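DnaJ homolog subfamily C member 27-A (Xenopus laevis, PDB 6JMG) binds GTP and magnesium as a Rab-family small GTPase with an appended DnaJ domain, and is possibly involved in regulating the MEK/ERK pathway. Local coordinates at residues A[81-86]-A[115-120]; A[105-110]-A[150-155]; A[235-240]-A[263-268]; A[213-216]-A[220-223]. All blocks are in the same frame, centred on the assembly; numbering follows the deposited sequence.

Contact 1: residues A[81-86]-A[115-120]; sequences VRNEFY and KQELGP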
loop_
_atom_site.group_PDB
_atom_site.type_symbol
_atom_site.label_atom_id
_atom_site.label_comp_id
_atom_site.label_asym_id
_atom_site.label_seq_id
_atom_site.Cartn_x
_atom_site.Cartn_y
_atom_site.Cartn_z
ATOM N N VAL A 81 16.798 -0.577 -12.927
ATOM C CA VAL A 81 17.077 -1.902 -12.384
ATOM C C VAL A 81 15.960 -2.336 -11.440
ATOM O O VAL A 81 15.566 -3.515 -11.423
ATOM C CB VAL A 81 18.455 -1.929 -11.699
ATOM C CG1 VAL A 81 18.596 -3.191 -10.876
ATOM C CG2 VAL A 81 19.585 -1.825 -12.737
ATOM N N ARG A 82 15.434 -1.396 -10.637
ATOM C CA ARG A 82 14.437 -1.753 -9.626
ATOM C C ARG A 82 13.075 -2.064 -10.230
ATOM O O ARG A 82 12.339 -2.890 -9.676
ATOM C CB ARG A 82 14.215 -0.608 -8.633
ATOM C CG ARG A 82 15.371 -0.134 -7.851
ATOM C CD ARG A 82 14.890 0.898 -6.835
ATOM N NE ARG A 82 14.360 2.139 -7.408
ATOM C CZ ARG A 82 14.999 3.317 -7.402
ATOM N NH1 ARG A 82 16.208 3.436 -6.856
ATOM N NH2 ARG A 82 14.430 4.391 -7.944
ATOM N N ASN A 83 12.738 -1.455 -11.377
ATOM C CA ASN A 83 11.359 -1.519 -11.872
ATOM C C ASN A 83 10.855 -2.948 -12.053
ATOM O O ASN A 83 9.663 -3.202 -11.867
ATOM C CB ASN A 83 11.249 -0.793 -13.208
ATOM C CG ASN A 83 11.275 0.698 -13.054
ATOM O OD1 ASN A 83 11.082 1.222 -11.955
ATOM N ND2 ASN A 83 11.520 1.401 -14.154
ATOM N N GLU A 84 11.736 -3.904 -12.369
ATOM C CA GLU A 84 11.274 -5.269 -12.575
ATOM C C GLU A 84 10.756 -5.932 -11.304
ATOM O O GLU A 84 10.058 -6.951 -11.400
ATOM C CB GLU A 84 12.397 -6.139 -13.152
ATOM C CG GLU A 84 12.335 -6.326 -14.669
ATOM C CD GLU A 84 11.182 -7.216 -15.136
ATOM O OE1 GLU A 84 10.446 -6.756 -16.021
ATOM O OE2 GLU A 84 11.016 -8.366 -14.661
ATOM N N PHE A 85 11.068 -5.411 -10.112
ATOM C CA PHE A 85 10.839 -6.229 -8.932
ATOM C C PHE A 85 9.688 -5.756 -8.056
ATOM O O PHE A 85 9.488 -6.316 -6.973
ATOM C CB PHE A 85 12.131 -6.350 -8.131
ATOM C CG PHE A 85 13.262 -6.906 -8.927
ATOM C CD1 PHE A 85 13.356 -8.275 -9.161
ATOM C CD2 PHE A 85 14.213 -6.063 -9.479
ATOM C CE1 PHE A 85 14.402 -8.783 -9.898
ATOM C CE2 PHE A 85 15.254 -6.566 -10.222
ATOM C CZ PHE A 85 15.349 -7.912 -10.448
ATOM N N TYR A 86 8.860 -4.828 -8.531
ATOM C CA TYR A 86 7.729 -4.409 -7.713
ATOM C C TYR A 86 6.553 -5.383 -7.813
ATOM O O TYR A 86 5.758 -5.489 -6.869
ATOM C CB TYR A 86 7.268 -3.004 -8.107
ATOM C CG TYR A 86 8.184 -1.852 -7.740
ATOM C CD1 TYR A 86 8.451 -1.527 -6.410
ATOM C CD2 TYR A 86 8.737 -1.047 -8.728
ATOM C CE1 TYR A 86 9.272 -0.445 -6.076
ATOM C CE2 TYR A 86 9.558 0.034 -8.405
ATOM C CZ TYR A 86 9.820 0.329 -7.085
ATOM O OH TYR A 86 10.634 1.400 -6.781
ATOM N N LYS A 115 3.720 2.515 -7.525
ATOM C CA LYS A 115 2.359 2.480 -8.055
ATOM C C LYS A 115 2.326 2.456 -9.577
ATOM O O LYS A 115 1.431 1.823 -10.152
ATOM C CB LYS A 115 1.545 3.666 -7.550
ATOM C CG LYS A 115 0.592 3.344 -6.421
ATOM C CD LYS A 115 -0.032 4.618 -5.835
ATOM C CE LYS A 115 -0.678 4.368 -4.472
ATOM N NZ LYS A 115 -0.885 5.631 -3.697
ATOM N N GLN A 116 3.276 3.103 -10.263
ATOM C CA GLN A 116 3.193 2.972 -11.714
ATOM C C GLN A 116 3.736 1.656 -12.243
ATOM O O GLN A 116 3.340 1.239 -13.335
ATOM C CB GLN A 116 3.819 4.118 -12.490
ATOM C CG GLN A 116 2.819 4.240 -13.665
ATOM C CD GLN A 116 3.094 5.279 -14.715
ATOM O OE1 GLN A 116 2.775 5.074 -15.897
ATOM N NE2 GLN A 116 3.649 6.412 -14.305
ATOM N N GLU A 117 4.663 1.012 -11.543
ATOM C CA GLU A 117 5.149 -0.253 -12.067
ATOM C C GLU A 117 4.128 -1.367 -11.909
ATOM O O GLU A 117 4.357 -2.471 -12.419
ATOM C CB GLU A 117 6.455 -0.643 -11.388
ATOM C CG GLU A 117 7.529 -1.006 -12.379
ATOM C CD GLU A 117 7.665 0.019 -13.488
ATOM O OE1 GLU A 117 7.494 -0.376 -14.663
ATOM O OE2 GLU A 117 7.953 1.208 -13.182
ATOM N N LEU A 118 3.030 -1.112 -11.206
ATOM C CA LEU A 118 1.960 -2.080 -11.035
ATOM C C LEU A 118 0.778 -1.832 -11.966
ATOM O O LEU A 118 -0.155 -2.646 -11.988
ATOM C CB LEU A 118 1.478 -2.071 -9.573
ATOM C CG LEU A 118 2.552 -2.315 -8.515
ATOM C CD1 LEU A 118 1.938 -2.587 -7.143
ATOM C CD2 LEU A 118 3.460 -3.471 -8.952
ATOM N N GLY A 119 0.795 -0.739 -12.729
ATOM C CA GLY A 119 -0.274 -0.418 -13.645
ATOM C C GLY A 119 -1.527 0.057 -12.937
ATOM O O GLY A 119 -1.562 0.197 -11.710
ATOM N N PRO A 120 -2.589 0.322 -13.709
ATOM C CA PRO A 120 -3.844 0.792 -13.091
ATOM C C PRO A 120 -4.595 -0.291 -12.329
ATOM O O PRO A 120 -5.368 0.043 -11.421
ATOM C CB PRO A 120 -4.661 1.296 -14.292
ATOM C CG PRO A 120 -3.649 1.498 -15.394
ATOM C CD PRO A 120 -2.608 0.450 -15.174
#
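The side-chain amide of Asn83 lies stacked on the carboxylate of Glu117, the two planes only 18° apart although the side chains themselves cross at about a right angle. The phenol ring of Tyr86 meets the same residue lower down its chain: Glu117 CB comes obliquely against the ring, 3.5 Å from Tyr86 CD2. This is the Ras-like GTPase fold, where the switch II region, to which 81-86 probably belongs by analogy with Ras, packs against the C-terminal end of helix 107-117. Glu117 bends at chi2 (48°), which turns its carboxylate over the amide; its CG lies beside the backbone O of Asn83. The stack is not a polar bond, since Asn83 OD1 and Glu117 OE2, 3.4 Å apart, are both acceptors.

Tyr86 is the buried member. Its OH bonds to Glu113 OE1, the oxygen that also takes a salt bridge from Arg82 NH2, so one carboxylate of helix 107-117 ties down two residues of 81-86. The ring reaches Met72, a residue of the GTP-binding sequence by similarity. Leu118 adds an apolar touch: its CD2 lies 3.9 Å from Tyr86 CB and 3.7 Å from Tyr86 O.

Contact 2: residues A[105-110]-A[150-155]; sequences ESLDGW and RLWSES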
loop_
_atom_site.group_PDB
_atom_site.type_symbol
_atom_site.label_atom_id
_atom_site.label_comp_id
_atom_site.label_asym_id
_atom_site.label_seq_id
_atom_site.Cartn_x
_atom_site.Cartn_y
_atom_site.Cartn_z
ATOM N N GLU A 105 10.606 13.145 3.111
ATOM C CA GLU A 105 9.790 13.778 2.084
ATOM C C GLU A 105 9.763 12.959 0.804
ATOM O O GLU A 105 8.736 12.923 0.113
ATOM C CB GLU A 105 10.304 15.185 1.810
ATOM C CG GLU A 105 9.786 16.218 2.788
ATOM C CD GLU A 105 10.703 17.409 2.878
ATOM O OE1 GLU A 105 11.791 17.342 2.266
ATOM O OE2 GLU A 105 10.341 18.397 3.558
ATOM N N SER A 106 10.836 12.225 0.520
ATOM C CA SER A 106 10.881 11.483 -0.729
ATOM C C SER A 106 9.960 10.267 -0.718
ATOM O O SER A 106 9.801 9.618 -1.758
ATOM C CB SER A 106 12.325 11.084 -1.057
ATOM O OG SER A 106 12.592 9.751 -0.676
ATOM N N LEU A 107 9.295 9.971 0.399
ATOM C CA LEU A 107 8.554 8.716 0.471
ATOM C C LEU A 107 7.321 8.727 -0.417
ATOM O O LEU A 107 6.913 7.667 -0.896
ATOM C CB LEU A 107 8.132 8.426 1.909
ATOM C CG LEU A 107 9.233 8.055 2.897
ATOM C CD1 LEU A 107 8.613 7.786 4.243
ATOM C CD2 LEU A 107 9.999 6.833 2.414
ATOM N N ASP A 108 6.714 9.899 -0.642
ATOM C CA ASP A 108 5.603 9.979 -1.588
ATOM C C ASP A 108 6.062 9.585 -2.985
ATOM O O ASP A 108 5.346 8.871 -3.703
ATOM C CB ASP A 108 4.985 11.378 -1.578
ATOM C CG ASP A 108 4.050 11.615 -0.377
ATOM O OD1 ASP A 108 3.111 10.814 -0.181
ATOM O OD2 ASP A 108 4.246 12.612 0.363
ATOM N N GLY A 109 7.274 10.007 -3.368
ATOM C CA GLY A 109 7.822 9.616 -4.661
ATOM C C GLY A 109 8.059 8.116 -4.772
ATOM O O GLY A 109 7.850 7.523 -5.836
ATOM N N TRP A 110 8.495 7.479 -3.676
ATOM C CA TRP A 110 8.670 6.028 -3.695
ATOM C C TRP A 110 7.343 5.327 -3.932
ATOM O O TRP A 110 7.266 4.386 -4.730
ATOM C CB TRP A 110 9.327 5.536 -2.395
ATOM C CG TRP A 110 10.817 5.723 -2.421
ATOM C CD1 TRP A 110 11.525 6.765 -1.879
ATOM C CD2 TRP A 110 11.779 4.883 -3.070
ATOM N NE1 TRP A 110 12.872 6.611 -2.135
ATOM C CE2 TRP A 110 13.052 5.467 -2.867
ATOM C CE3 TRP A 110 11.691 3.693 -3.799
ATOM C CZ2 TRP A 110 14.222 4.899 -3.365
ATOM C CZ3 TRP A 110 12.856 3.121 -4.282
ATOM C CH2 TRP A 110 14.104 3.719 -4.058
ATOM N N ARG A 150 4.446 8.825 11.927
ATOM C CA ARG A 150 3.337 7.944 12.261
ATOM C C ARG A 150 2.077 8.374 11.526
ATOM O O ARG A 150 1.304 7.534 11.053
ATOM C CB ARG A 150 3.107 7.907 13.772
ATOM C CG ARG A 150 2.158 6.796 14.170
ATOM C CD ARG A 150 1.925 6.708 15.667
ATOM N NE ARG A 150 3.071 6.183 16.404
ATOM C CZ ARG A 150 3.415 4.900 16.441
ATOM N NH1 ARG A 150 2.710 3.988 15.762
ATOM N NH2 ARG A 150 4.479 4.533 17.145
ATOM N N LEU A 151 1.878 9.683 11.380
ATOM C CA LEU A 151 0.676 10.155 10.711
ATOM C C LEU A 151 0.726 9.855 9.223
ATOM O O LEU A 151 -0.270 9.418 8.638
ATOM C CB LEU A 151 0.505 11.659 10.921
ATOM C CG LEU A 151 -0.754 12.177 10.233
ATOM C CD1 LEU A 151 -1.975 11.653 10.962
ATOM C CD2 LEU A 151 -0.778 13.674 10.147
ATOM N N TRP A 152 1.882 10.055 8.599
ATOM C CA TRP A 152 1.988 9.766 7.180
ATOM C C TRP A 152 1.793 8.285 6.930
ATOM O O TRP A 152 1.085 7.891 5.999
ATOM C CB TRP A 152 3.336 10.246 6.669
ATOM C CG TRP A 152 3.558 10.066 5.217
ATOM C CD1 TRP A 152 3.383 10.998 4.252
ATOM C CD2 TRP A 152 4.055 8.891 4.560
ATOM N NE1 TRP A 152 3.719 10.483 3.024
ATOM C CE2 TRP A 152 4.139 9.189 3.184
ATOM C CE3 TRP A 152 4.437 7.616 5.002
ATOM C CZ2 TRP A 152 4.578 8.258 2.236
ATOM C CZ3 TRP A 152 4.868 6.687 4.057
ATOM C CH2 TRP A 152 4.936 7.018 2.688
ATOM N N SER A 153 2.361 7.456 7.802
ATOM C CA SER A 153 2.263 6.010 7.656
ATOM C C SER A 153 0.864 5.512 8.009
ATOM O O SER A 153 0.214 4.827 7.211
ATOM C CB SER A 153 3.314 5.341 8.538
ATOM O OG SER A 153 4.588 5.898 8.299
ATOM N N GLU A 154 0.405 5.798 9.229
ATOM C CA GLU A 154 -0.827 5.177 9.693
ATOM C C GLU A 154 -2.033 5.652 8.890
ATOM O O GLU A 154 -2.974 4.879 8.683
ATOM C CB GLU A 154 -1.014 5.433 11.189
ATOM C CG GLU A 154 -0.028 4.649 12.059
ATOM C CD GLU A 154 -0.342 4.709 13.553
ATOM O OE1 GLU A 154 -1.237 5.490 13.957
ATOM O OE2 GLU A 154 0.313 3.969 14.324
ATOM N N SER A 155 -2.010 6.898 8.407
ATOM C CA SER A 155 -3.094 7.391 7.563
ATOM C C SER A 155 -3.216 6.616 6.254
ATOM O O SER A 155 -4.244 6.724 5.579
ATOM C CB SER A 155 -2.925 8.885 7.261
ATOM O OG SER A 155 -1.867 9.106 6.339
#
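Trp152 sends its indole across from helix 146-154 to helix 107-117, presenting a face to Leu107 and its N-H edge to Asp108. Both helices belong to the Ras-like alpha/beta fold, each following a parallel strand in successive beta-alpha-beta crossovers, and they pack beside each other on the sheet, where Leu107 and Trp152 both touch Leu94. With CG anti to the backbone N (chi1 -178°), the indole of Trp152 reaches out from its helix toward helix 107-117. Leu107 CD1 sits over the six-membered ring in a CH-pi contact, 4.2 Å from its centroid and displaced toward the rim, while Leu107 CB packs against the CZ2-CH2 side of that ring, 3.6 Å from Trp152 CZ2.

Asp108 runs past the indole in the opposite direction. Its CG lies in the ring plane at the N-H edge, so both oxygens are about equally near; the carboxylate plane is turned 63° from the indole. Lys156 adds a cation-pi contact to Trp152 and also touches Asp108, and Phe104 meets the indole edge-to-face. Both branches of the forked bond are weak: Trp152 NE1 lies 3.3 Å from Asp108 OD1 and 3.4 Å from Asp108 OD2.

Contact 3: residues A[235-240]-A[263-268]; sequences KAYRKL and NARTAL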
loop_
_atom_site.group_PDB
_atom_site.type_symbol
_atom_site.label_atom_id
_atom_site.label_comp_id
_atom_site.label_asym_id
_atom_site.label_seq_id
_atom_site.Cartn_x
_atom_site.Cartn_y
_atom_site.Cartn_z
ATOM N N LYS A 235 -14.837 6.406 -15.090
ATOM C CA LYS A 235 -14.030 6.947 -14.007
ATOM C C LYS A 235 -14.883 7.417 -12.844
ATOM O O LYS A 235 -14.460 7.305 -11.689
ATOM C CB LYS A 235 -13.140 8.090 -14.508
ATOM C CG LYS A 235 -12.131 7.714 -15.615
ATOM C CD LYS A 235 -11.129 6.557 -15.294
ATOM C CE LYS A 235 -10.806 6.300 -13.810
ATOM N NZ LYS A 235 -9.759 5.245 -13.623
ATOM N N ALA A 236 -16.115 7.840 -13.112
ATOM C CA ALA A 236 -17.063 8.038 -12.025
ATOM C C ALA A 236 -17.337 6.724 -11.307
ATOM O O ALA A 236 -17.337 6.668 -10.069
ATOM C CB ALA A 236 -18.360 8.649 -12.565
ATOM N N TYR A 237 -17.529 5.643 -12.070
ATOM C CA TYR A 237 -17.879 4.376 -11.453
ATOM C C TYR A 237 -16.772 3.883 -10.533
ATOM O O TYR A 237 -17.056 3.393 -9.432
ATOM C CB TYR A 237 -18.205 3.302 -12.509
ATOM C CG TYR A 237 -18.103 1.902 -11.918
ATOM C CD1 TYR A 237 -19.174 1.340 -11.227
ATOM C CD2 TYR A 237 -16.918 1.172 -11.992
ATOM C CE1 TYR A 237 -19.073 0.083 -10.637
ATOM C CE2 TYR A 237 -16.810 -0.081 -11.405
ATOM C CZ TYR A 237 -17.890 -0.623 -10.734
ATOM O OH TYR A 237 -17.781 -1.870 -10.161
ATOM N N ARG A 238 -15.507 3.974 -10.961
ATOM C CA ARG A 238 -14.474 3.340 -10.148
ATOM C C ARG A 238 -14.275 4.072 -8.827
ATOM O O ARG A 238 -13.894 3.443 -7.831
ATOM C CB ARG A 238 -13.146 3.249 -10.904
ATOM C CG ARG A 238 -13.296 3.038 -12.384
ATOM C CD ARG A 238 -12.084 2.438 -13.071
ATOM N NE ARG A 238 -12.482 1.992 -14.405
ATOM C CZ ARG A 238 -11.978 2.440 -15.549
ATOM N NH1 ARG A 238 -11.025 3.351 -15.534
ATOM N NH2 ARG A 238 -12.436 1.971 -16.705
ATOM N N LYS A 239 -14.599 5.364 -8.754
ATOM C CA LYS A 239 -14.378 6.012 -7.469
ATOM C C LYS A 239 -15.470 5.655 -6.477
ATOM O O LYS A 239 -15.194 5.520 -5.278
ATOM C CB LYS A 239 -14.291 7.533 -7.635
ATOM C CG LYS A 239 -12.962 8.009 -8.189
ATOM C CD LYS A 239 -13.018 9.440 -8.688
ATOM C CE LYS A 239 -14.402 9.826 -9.171
ATOM N NZ LYS A 239 -14.376 11.080 -9.983
ATOM N N LEU A 240 -16.674 5.388 -6.979
ATOM C CA LEU A 240 -17.735 4.852 -6.140
ATOM C C LEU A 240 -17.482 3.387 -5.786
ATOM O O LEU A 240 -17.737 2.966 -4.654
ATOM C CB LEU A 240 -19.073 5.012 -6.859
ATOM C CG LEU A 240 -19.646 6.426 -6.836
ATOM C CD1 LEU A 240 -20.848 6.575 -7.771
ATOM C CD2 LEU A 240 -20.011 6.805 -5.410
ATOM N N ASN A 263 -25.234 -1.249 -11.606
ATOM C CA ASN A 263 -26.304 -1.301 -12.591
ATOM C C ASN A 263 -26.461 0.013 -13.321
ATOM O O ASN A 263 -26.843 0.016 -14.495
ATOM C CB ASN A 263 -27.620 -1.691 -11.937
ATOM C CG ASN A 263 -27.672 -3.146 -11.611
ATOM O OD1 ASN A 263 -26.882 -3.940 -12.143
ATOM N ND2 ASN A 263 -28.589 -3.523 -10.727
ATOM N N ALA A 264 -26.209 1.127 -12.636
ATOM C CA ALA A 264 -26.262 2.426 -13.287
ATOM C C ALA A 264 -25.214 2.513 -14.379
ATOM O O ALA A 264 -25.503 2.940 -15.500
ATOM C CB ALA A 264 -26.059 3.546 -12.258
ATOM N N ARG A 265 -23.978 2.131 -14.057
ATOM C CA ARG A 265 -22.917 2.160 -15.055
ATOM C C ARG A 265 -23.332 1.431 -16.320
ATOM O O ARG A 265 -23.132 1.932 -17.432
ATOM C CB ARG A 265 -21.637 1.546 -14.500
ATOM C CG ARG A 265 -20.638 1.193 -15.564
ATOM C CD ARG A 265 -19.252 0.891 -14.981
ATOM N NE ARG A 265 -18.306 0.489 -16.025
ATOM C CZ ARG A 265 -18.333 -0.679 -16.675
ATOM N NH1 ARG A 265 -19.266 -1.600 -16.408
ATOM N NH2 ARG A 265 -17.419 -0.920 -17.603
ATOM N N THR A 266 -23.944 0.256 -16.182
ATOM C CA THR A 266 -24.252 -0.468 -17.405
ATOM C C THR A 266 -25.456 0.148 -18.101
ATOM O O THR A 266 -25.535 0.128 -19.333
ATOM C CB THR A 266 -24.390 -1.988 -17.119
ATOM O OG1 THR A 266 -25.715 -2.353 -16.750
ATOM C CG2 THR A 266 -23.433 -2.433 -16.004
ATOM N N ALA A 267 -26.341 0.804 -17.359
ATOM C CA ALA A 267 -27.438 1.507 -18.015
ATOM C C ALA A 267 -26.900 2.609 -18.920
ATOM O O ALA A 267 -27.302 2.727 -20.082
ATOM C CB ALA A 267 -28.400 2.083 -16.977
ATOM N N LEU A 268 -25.961 3.405 -18.413
ATOM C CA LEU A 268 -25.374 4.459 -19.225
ATOM C C LEU A 268 -24.549 3.894 -20.380
ATOM O O LEU A 268 -24.725 4.306 -21.535
ATOM C CB LEU A 268 -24.517 5.367 -18.348
ATOM C CG LEU A 268 -25.237 6.000 -17.162
ATOM C CD1 LEU A 268 -24.241 6.807 -16.381
ATOM C CD2 LEU A 268 -26.422 6.872 -17.600
#
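Apolar and CH-pi packing between Tyr237 and Arg265 makes this contact. The CD methylene of Arg265 rests over one face of the tyrosine ring, 3.9 Å from its centroid and 29° off the ring normal, displaced toward CG, where the ring joins CB: this nearest ring atom, Tyr237 CG, is 3.4 Å from Arg265 CD. Further back along the arginine, CB approaches Tyr237 CD1 at 4.1 Å. The Arg265 chain is extended from CG to NE, and this extended form sets CD over the face and lifts the guanidinium away above it.

A cation-pi term adds little. At 5.5 Å from the ring centroid, Arg265 CZ can give at most a weak attraction; the guanidinium is tilted 53° to the ring.

The polar part is met instead on helix 230-244, where Asn234 OD1 accepts from Arg265 NE and fixes the turn of the guanidinium. Like charges also come near, Arg238 NH2 being 5.8 Å from Arg265 NH2, which probably disfavours a closer approach.

In the DnaJ domain these are the two long, roughly antiparallel helices 230-244 and 254-278. Tyr237 continues inward along the second, onto Phe258, Val261 and Val262, while Leu240 and Leu268 turn to the short helix 218-222 packed against the pair.

Contact 4: residues A[213-216]-A[220-223]; sequences RNCK and DMLG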
loop_
_atom_site.group_PDB
_atom_site.type_symbol
_atom_site.label_atom_id
_atom_site.label_comp_id
_atom_site.label_asym_id
_atom_site.label_seq_id
_atom_site.Cartn_x
_atom_site.Cartn_y
_atom_site.Cartn_z
ATOM N N ARG A 213 -29.624 5.869 -2.367
ATOM C CA ARG A 213 -30.971 5.323 -2.174
ATOM C C ARG A 213 -32.005 6.220 -2.808
ATOM O O ARG A 213 -32.932 5.761 -3.468
ATOM C CB ARG A 213 -31.417 5.276 -0.709
ATOM C CG ARG A 213 -30.808 4.176 0.106
ATOM C CD ARG A 213 -31.671 3.618 1.238
ATOM N NE ARG A 213 -31.474 2.166 1.270
ATOM C CZ ARG A 213 -32.338 1.212 0.925
ATOM N NH1 ARG A 213 -33.568 1.492 0.484
ATOM N NH2 ARG A 213 -31.927 -0.052 1.013
ATOM N N ASN A 214 -31.861 7.519 -2.615
ATOM C CA ASN A 214 -32.911 8.489 -2.907
ATOM C C ASN A 214 -32.580 9.198 -4.194
ATOM O O ASN A 214 -32.688 10.416 -4.346
ATOM C CB ASN A 214 -33.057 9.469 -1.735
ATOM C CG ASN A 214 -33.151 8.740 -0.359
ATOM O OD1 ASN A 214 -33.742 7.650 -0.248
ATOM N ND2 ASN A 214 -32.601 9.355 0.676
ATOM N N CYS A 215 -32.139 8.378 -5.133
ATOM C CA CYS A 215 -31.741 8.804 -6.456
ATOM C C CYS A 215 -32.443 7.888 -7.439
ATOM O O CYS A 215 -32.367 6.662 -7.312
ATOM C CB CYS A 215 -30.226 8.709 -6.595
ATOM S SG CYS A 215 -29.568 9.571 -7.986
ATOM N N LYS A 216 -33.130 8.478 -8.411
ATOM C CA LYS A 216 -33.961 7.693 -9.314
ATOM C C LYS A 216 -33.482 7.792 -10.761
ATOM O O LYS A 216 -34.215 7.433 -11.689
ATOM C CB LYS A 216 -35.422 8.129 -9.167
ATOM C CG LYS A 216 -36.184 7.389 -8.042
ATOM C CD LYS A 216 -36.789 8.334 -7.000
ATOM C CE LYS A 216 -36.848 7.695 -5.600
ATOM N NZ LYS A 216 -36.987 8.699 -4.480
ATOM N N ASP A 220 -27.377 10.824 -12.389
ATOM C CA ASP A 220 -27.082 11.477 -11.124
ATOM C C ASP A 220 -26.519 10.494 -10.104
ATOM O O ASP A 220 -25.803 10.908 -9.187
ATOM C CB ASP A 220 -28.337 12.193 -10.612
ATOM C CG ASP A 220 -28.845 13.256 -11.598
ATOM O OD1 ASP A 220 -27.997 13.868 -12.296
ATOM O OD2 ASP A 220 -30.080 13.478 -11.681
ATOM N N MET A 221 -26.791 9.198 -10.266
ATOM C CA MET A 221 -26.271 8.215 -9.323
ATOM C C MET A 221 -24.750 8.153 -9.353
ATOM O O MET A 221 -24.115 7.996 -8.306
ATOM C CB MET A 221 -26.853 6.844 -9.625
ATOM C CG MET A 221 -27.457 6.202 -8.423
ATOM S SD MET A 221 -27.930 4.523 -8.763
ATOM C CE MET A 221 -29.602 4.730 -9.414
ATOM N N LEU A 222 -24.143 8.292 -10.533
ATOM C CA LEU A 222 -22.687 8.319 -10.636
ATOM C C LEU A 222 -22.116 9.731 -10.689
ATOM O O LEU A 222 -20.888 9.883 -10.724
ATOM C CB LEU A 222 -22.206 7.545 -11.870
ATOM C CG LEU A 222 -22.670 6.114 -12.173
ATOM C CD1 LEU A 222 -22.196 5.748 -13.551
ATOM C CD2 LEU A 222 -22.151 5.106 -11.164
ATOM N N GLY A 223 -22.964 10.760 -10.697
ATOM C CA GLY A 223 -22.493 12.132 -10.699
ATOM C C GLY A 223 -21.973 12.607 -12.042
ATOM O O GLY A 223 -20.844 13.103 -12.144
#
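The backbone N of Asp220 is held by Asp217 OD2, and it is against the next peptide, Asp220 to Met221, that the thiol of Cys215 rests. Cys215 SG is 3.6 Å from Met221 N and 3.8 Å from Asp220 C, distances of packing rather than of bonding. The sulfur reaches it because SG stands anti to the backbone N (chi1 -165°), which points the side chain from the loop straight at the helix. On one flank SG touches the CB of Asp220 at 3.9 Å; on the other it meets Met221 CG at 4.0 Å.

This loop, 213-216, follows helix 203-213 and leads into helix 218-222, the short helix that opens the DnaJ domain. That helix stops in a Schellman motif: Gly223, with positive phi, is its C-prime residue, Val224 N returning to Trp219 O and Gly223 N weakly to Asp220 O. Leu222, just before the stop, faces away from the loop and inserts between helices 230-244 and 254-278.

Met221 bridges both sides. Its chain packs on Ala260 and Ala264 of helix 254-278, then bends at chi3 (-88°) to bring the terminal methyl back over the loop, with Met221 CE 4.0 Å from Cys215 O.

Overall arrangement
The four contacts fall into two pairs, one in each domain. Contacts 1 and 2, with centres 18 Å apart, share helix 107-117 of the Ras-like domain; their segments alternate along the chain, and Trp110 of contact 2 packs directly on Arg82 and Tyr86 of contact 1. Contacts 3 and 4, with centres 11 Å apart, lie in the helical DnaJ part, with 213-216 the loop leading into it, contact 4 coming first in sequence; Leu222 and Met221 touch Ala236, Leu240 and Leu268, joining helix 218-222 to helices 230-244 and 254-278. Between the pairs, centres lie 28 to 37 Å apart, and contacts 1 and 3 approach to about 6 Å without touching, consistent with two separately packed parts of one chain.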